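Local coordinates for protein thymine dioxygenase (Neurospora crassa, PDB 5C3Q) that probably oxidises the methyl group of thymine as a 2-oxoglutarate-dependent non-haem iron dioxygenase built on a double-stranded beta-helix, at residues K51-Q56 and L224-S229; F64-K69 and S149-F154. All blocks are in the same frame, centred on the assembly; numbering follows the deposited sequence.

Contact 1 of 2, residues K51-Q56 and L224-S229. With AKG (2-oxoglutaric acid), chain F; EDO (1,2-ethanediol), chain L.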
# COMPACT_ATOMS: atom_id res chain seq x y z
N LYS A 51 12.67 -9.02 -3.62
CA LYS A 51 14.04 -8.60 -3.32
C LYS A 51 14.75 -8.24 -4.63
O LYS A 51 14.26 -8.57 -5.71
CB LYS A 51 14.81 -9.70 -2.57
CG LYS A 51 14.94 -11.02 -3.30
CD LYS A 51 15.46 -12.13 -2.40
CE LYS A 51 16.97 -12.09 -2.23
NZ LYS A 51 17.43 -13.12 -1.25
N ASN A 52 15.88 -7.55 -4.51
CA ASN A 52 16.66 -7.10 -5.66
C ASN A 52 15.83 -6.36 -6.70
O ASN A 52 15.88 -6.67 -7.89
CB ASN A 52 17.41 -8.28 -6.29
CG ASN A 52 18.37 -8.94 -5.33
OD1 ASN A 52 18.85 -8.31 -4.39
ND2 ASN A 52 18.64 -10.22 -5.54
N ILE A 53 15.06 -5.39 -6.22
CA ILE A 53 14.31 -4.50 -7.10
C ILE A 53 15.25 -3.39 -7.60
O ILE A 53 16.30 -3.17 -7.00
CB ILE A 53 13.06 -3.89 -6.40
CG1 ILE A 53 13.43 -3.22 -5.07
CG2 ILE A 53 12.02 -4.98 -6.17
CD1 ILE A 53 12.41 -2.22 -4.58
N PRO A 54 14.88 -2.69 -8.68
CA PRO A 54 15.77 -1.66 -9.22
C PRO A 54 16.00 -0.43 -8.31
O PRO A 54 16.97 0.30 -8.51
CB PRO A 54 15.07 -1.22 -10.52
CG PRO A 54 14.10 -2.31 -10.83
CD PRO A 54 13.67 -2.85 -9.51
N ILE A 55 15.13 -0.21 -7.33
CA ILE A 55 15.31 0.90 -6.38
C ILE A 55 16.43 0.55 -5.40
O ILE A 55 16.35 -0.46 -4.70
CB ILE A 55 14.01 1.22 -5.61
CG1 ILE A 55 12.93 1.71 -6.58
CG2 ILE A 55 14.26 2.27 -4.53
CD1 ILE A 55 11.53 1.71 -6.01
N GLN A 56 17.47 1.39 -5.35
CA GLN A 56 18.66 1.12 -4.55
C GLN A 56 18.41 1.28 -3.04
O GLN A 56 17.72 2.21 -2.63
CB GLN A 56 19.81 2.05 -4.96
CG GLN A 56 20.36 1.80 -6.35
CD GLN A 56 21.05 0.45 -6.49
OE1 GLN A 56 20.68 -0.35 -7.35
NE2 GLN A 56 22.05 0.19 -5.65
N LEU A 224 2.98 -0.98 -3.22
CA LEU A 224 4.37 -1.26 -2.90
C LEU A 224 4.58 -0.76 -1.49
O LEU A 224 4.53 0.45 -1.26
CB LEU A 224 5.31 -0.55 -3.88
CG LEU A 224 5.01 -0.76 -5.36
CD1 LEU A 224 5.86 0.16 -6.22
CD2 LEU A 224 5.20 -2.21 -5.75
N LEU A 225 4.78 -1.68 -0.55
CA LEU A 225 4.93 -1.33 0.85
C LEU A 225 6.37 -1.53 1.31
O LEU A 225 6.87 -2.66 1.36
CB LEU A 225 3.98 -2.16 1.73
CG LEU A 225 4.07 -1.77 3.21
CD1 LEU A 225 3.35 -0.46 3.48
CD2 LEU A 225 3.51 -2.87 4.09
N PHE A 226 7.02 -0.42 1.65
CA PHE A 226 8.36 -0.43 2.19
C PHE A 226 8.23 -0.25 3.70
O PHE A 226 7.71 0.77 4.16
CB PHE A 226 9.18 0.72 1.59
CG PHE A 226 9.23 0.72 0.08
CD1 PHE A 226 8.21 1.32 -0.66
CD2 PHE A 226 10.29 0.15 -0.59
CE1 PHE A 226 8.25 1.34 -2.04
CE2 PHE A 226 10.33 0.15 -1.98
CZ PHE A 226 9.31 0.74 -2.71
N GLN A 227 8.67 -1.24 4.47
CA GLN A 227 8.59 -1.16 5.93
C GLN A 227 9.99 -1.23 6.54
O GLN A 227 10.90 -1.84 5.98
CB GLN A 227 7.69 -2.26 6.51
CG GLN A 227 8.16 -3.70 6.32
CD GLN A 227 7.23 -4.72 6.97
OE1 GLN A 227 6.50 -4.40 7.91
NE2 GLN A 227 7.28 -5.95 6.48
N ASP A 228 10.15 -0.56 7.69
CA ASP A 228 11.38 -0.68 8.48
C ASP A 228 11.36 -2.02 9.23
O ASP A 228 10.55 -2.89 8.91
CB ASP A 228 11.56 0.54 9.42
CG ASP A 228 10.47 0.66 10.49
OD1 ASP A 228 9.68 -0.29 10.71
OD2 ASP A 228 10.41 1.73 11.12
N SER A 229 12.23 -2.18 10.22
CA SER A 229 12.41 -3.47 10.89
C SER A 229 11.59 -3.65 12.17
O SER A 229 11.78 -4.63 12.89
CB SER A 229 13.90 -3.66 11.21
OG SER A 229 14.34 -2.68 12.13
C1 AKG F . -1.76 1.25 4.25
O1 AKG F . -2.71 0.99 3.47
O2 AKG F . -1.38 2.43 4.45
C2 AKG F . -1.08 0.16 4.96
O5 AKG F . -1.54 -0.98 4.91
C3 AKG F . 0.18 0.45 5.75
C4 AKG F . 0.81 -0.84 6.27
C5 AKG F . 2.11 -0.58 6.99
O3 AKG F . 2.94 -1.51 7.04
O4 AKG F . 2.32 0.53 7.52
C1 EDO L . 15.57 -1.56 -0.73
O1 EDO L . 14.18 -1.71 -1.04
C2 EDO L . 16.38 -2.36 -1.73
O2 EDO L . 15.90 -2.10 -3.05

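Contact 2 of 2, residues F64-K69 and S149-F154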
# COMPACT_ATOMS: atom_id res chain seq x y z
N PHE A 64 13.50 7.32 3.54
CA PHE A 64 12.99 7.13 4.91
C PHE A 64 13.48 8.22 5.87
O PHE A 64 12.71 8.73 6.68
CB PHE A 64 13.36 5.75 5.46
CG PHE A 64 12.34 4.69 5.17
CD1 PHE A 64 12.28 4.07 3.92
CD2 PHE A 64 11.43 4.30 6.14
CE1 PHE A 64 11.34 3.10 3.65
CE2 PHE A 64 10.48 3.33 5.88
CZ PHE A 64 10.44 2.73 4.63
N ASN A 65 14.76 8.56 5.79
CA ASN A 65 15.32 9.66 6.59
C ASN A 65 14.63 10.99 6.28
O ASN A 65 14.34 11.78 7.18
CB ASN A 65 16.82 9.80 6.35
CG ASN A 65 17.64 8.67 6.97
OD1 ASN A 65 17.29 8.14 8.02
ND2 ASN A 65 18.75 8.32 6.32
N THR A 66 14.36 11.23 5.00
CA THR A 66 13.67 12.44 4.56
C THR A 66 12.23 12.47 5.07
O THR A 66 11.74 13.52 5.50
CB THR A 66 13.69 12.55 3.02
OG1 THR A 66 15.04 12.40 2.55
CG2 THR A 66 13.16 13.90 2.56
N SER A 67 11.56 11.31 5.05
CA SER A 67 10.21 11.18 5.60
C SER A 67 10.19 11.46 7.09
O SER A 67 9.31 12.18 7.58
CB SER A 67 9.66 9.78 5.34
OG SER A 67 8.41 9.60 5.98
N ALA A 68 11.15 10.89 7.81
CA ALA A 68 11.29 11.12 9.25
C ALA A 68 11.47 12.61 9.56
O ALA A 68 10.97 13.11 10.56
CB ALA A 68 12.46 10.33 9.82
N LYS A 69 12.18 13.32 8.68
CA LYS A 69 12.37 14.77 8.85
C LYS A 69 11.07 15.55 8.66
O LYS A 69 10.85 16.55 9.34
CB LYS A 69 13.46 15.28 7.90
CG LYS A 69 14.86 14.87 8.32
CD LYS A 69 15.89 15.17 7.25
CE LYS A 69 17.27 14.69 7.66
NZ LYS A 69 18.34 15.27 6.80
N SER A 149 12.32 17.12 -4.10
CA SER A 149 13.11 16.45 -5.14
C SER A 149 13.32 14.97 -4.82
O SER A 149 13.30 14.13 -5.72
CB SER A 149 14.46 17.14 -5.31
OG SER A 149 15.16 17.21 -4.08
N THR A 150 13.52 14.66 -3.55
CA THR A 150 13.64 13.28 -3.09
C THR A 150 12.36 12.49 -3.34
O THR A 150 12.40 11.40 -3.92
CB THR A 150 13.99 13.23 -1.58
OG1 THR A 150 15.28 13.82 -1.37
CG2 THR A 150 13.99 11.80 -1.05
N MET A 151 11.23 13.04 -2.92
CA MET A 151 9.94 12.35 -3.01
C MET A 151 9.43 12.22 -4.44
O MET A 151 8.84 11.20 -4.79
CB MET A 151 8.89 13.05 -2.13
CG MET A 151 9.18 12.95 -0.65
SD MET A 151 9.34 11.24 -0.10
CE MET A 151 10.21 11.44 1.44
N ASN A 152 9.66 13.23 -5.27
CA ASN A 152 9.31 13.14 -6.69
C ASN A 152 10.15 12.09 -7.42
O ASN A 152 9.63 11.35 -8.26
CB ASN A 152 9.46 14.50 -7.38
CG ASN A 152 8.28 15.42 -7.11
OD1 ASN A 152 7.20 14.96 -6.75
ND2 ASN A 152 8.48 16.71 -7.30
N ASN A 153 11.44 12.04 -7.10
CA ASN A 153 12.34 11.00 -7.61
C ASN A 153 11.83 9.62 -7.21
O ASN A 153 11.69 8.74 -8.04
CB ASN A 153 13.76 11.23 -7.09
CG ASN A 153 14.79 10.31 -7.72
OD1 ASN A 153 14.47 9.44 -8.53
ND2 ASN A 153 16.05 10.51 -7.36
N PHE A 154 11.54 9.46 -5.92
CA PHE A 154 11.02 8.19 -5.41
C PHE A 154 9.69 7.82 -6.07
O PHE A 154 9.49 6.67 -6.46
CB PHE A 154 10.86 8.24 -3.90
CG PHE A 154 10.58 6.90 -3.27
CD1 PHE A 154 11.54 5.90 -3.28
CD2 PHE A 154 9.35 6.65 -2.67
CE1 PHE A 154 11.28 4.67 -2.70
CE2 PHE A 154 9.09 5.42 -2.10
CZ PHE A 154 10.06 4.43 -2.11

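Contact 1 of 2, residues K51-Q56 and L224-S229
Ile53 and Ile55 both reach Phe226, and beside them Ile55 O accepts a hydrogen bond from hydroxyl O2 of a 1,2-ethanediol probably left from crystallisation. At a modelled 2.4 Å between diol O2 and Ile55 O the bond is so short that its exact length is doubtful; Ile53 CG1 lies 3.4 Å from the same O2, and the diol is also hydrogen-bonded to the guanidinium of Arg60. The protein contact itself is apolar. Ile53 CD1 comes in at the edge of the Phe226 ring, near its plane, 4.1 Å from CE2, with ethanediol O1 also at the edge. Ile55 crosses the phenylalanine at about a right angle and sets CD1 obliquely against the ring, 4.1 Å from CZ. Cys158 of helix 147-173 and Val252 of the neighbouring strand also pack on Phe226.

Leu225 points to the other side of strand 222-227, into the cosubstrate pocket. Its CG is anti to the backbone N (chi1 -177°), which carries CD2 to 3.3 Å from 2-oxoglutarate O3 and CD1 to 3.7 Å from C5. With both methyl branches cut away by an alanine here, the apolar wall beside O3 and C5 would probably be lost and a gap opened there. Gln227 OE1 hydrogen-bonds Arg288, which itself hydrogen-bonds 2-oxoglutarate. The strand thus has two chemistries: an apolar face that packs on the 51-56 loop, and a face that lines the 2-oxoglutarate pocket and probably positions Arg288 through Gln227.

Contact 2 of 2, residues F64-K69 and S149-F154
Thr66 and Thr150 meet tip to tip between two helices, and the flat groups stand around that meeting rather than within it. The imidazole of His62, one turn before Thr66, is hydrogen-bonded through NE2 to Thr150 OG1. Phe154 turns its CZ edge to the face of Phe226 in an edge-to-face pair, while its side chain also packs on Phe59, Val63, Leu191 and Ile291. Phe64 reaches Tyr289 and Ile291 on strand 284-295, and Trp137 lies against Met151.

The short segments cross at -132° with their axes 10.4 Å apart at closest approach. At the crossing Thr150 CG2 touches Thr66 OG1 at 3.8 Å, a van der Waals contact. The two hydroxyl oxygens stay 4.2 Å apart and look to other partners: Thr66 OG1 to the carbonyl of His62, Thr150 OG1 to the carbonyl of Gly146 as well as to the His62 ring. His62 therefore serves both threonines, one through its backbone and one through its side chain.

Met151 slides past Thr66 in the opposite direction. Its chain bends at chi2 (-57°), bringing the terminal methyl CE to 4.0 Å from Thr66 CB and equally close to Thr66 CG2. The same methyl lies 3.9 Å from Ser67 N, so it rests against the backbone of the opposing helix. Leu193 of strand 190-200 packs against both Ser67 and Met151.

Bonds to His62 and Gly146 satisfy the threonine hydroxyls and let them be buried without a partner across the interface; helices 57-71 and 147-173 are packed together here by van der Waals contacts of methyl groups, with no hydrogen bond between the segments.

Both contacts are buried, contact 1 nearer the centre of the chain and contact 2 about 14 Å away between centres, where the helices pack outside the sheet. They hold successive elements: the loop 51-56 leads straight into helix 57-71, and helix 147-173 packs on Ile53 and Ile55 of the first contact as well as supplying half of the second. The two meet directly, with Phe226 CE1 3.6 Å from Phe154 CZ and Phe226 O 3.4 Å from Phe64 CZ. Contact 1 is wholly apolar, aliphatic-on-aromatic side-chain packing on a strand whose reverse lines the cosubstrate site; contact 2 packs helix on helix through methyls and buries threonine hydroxyls satisfied by His62 and Gly146.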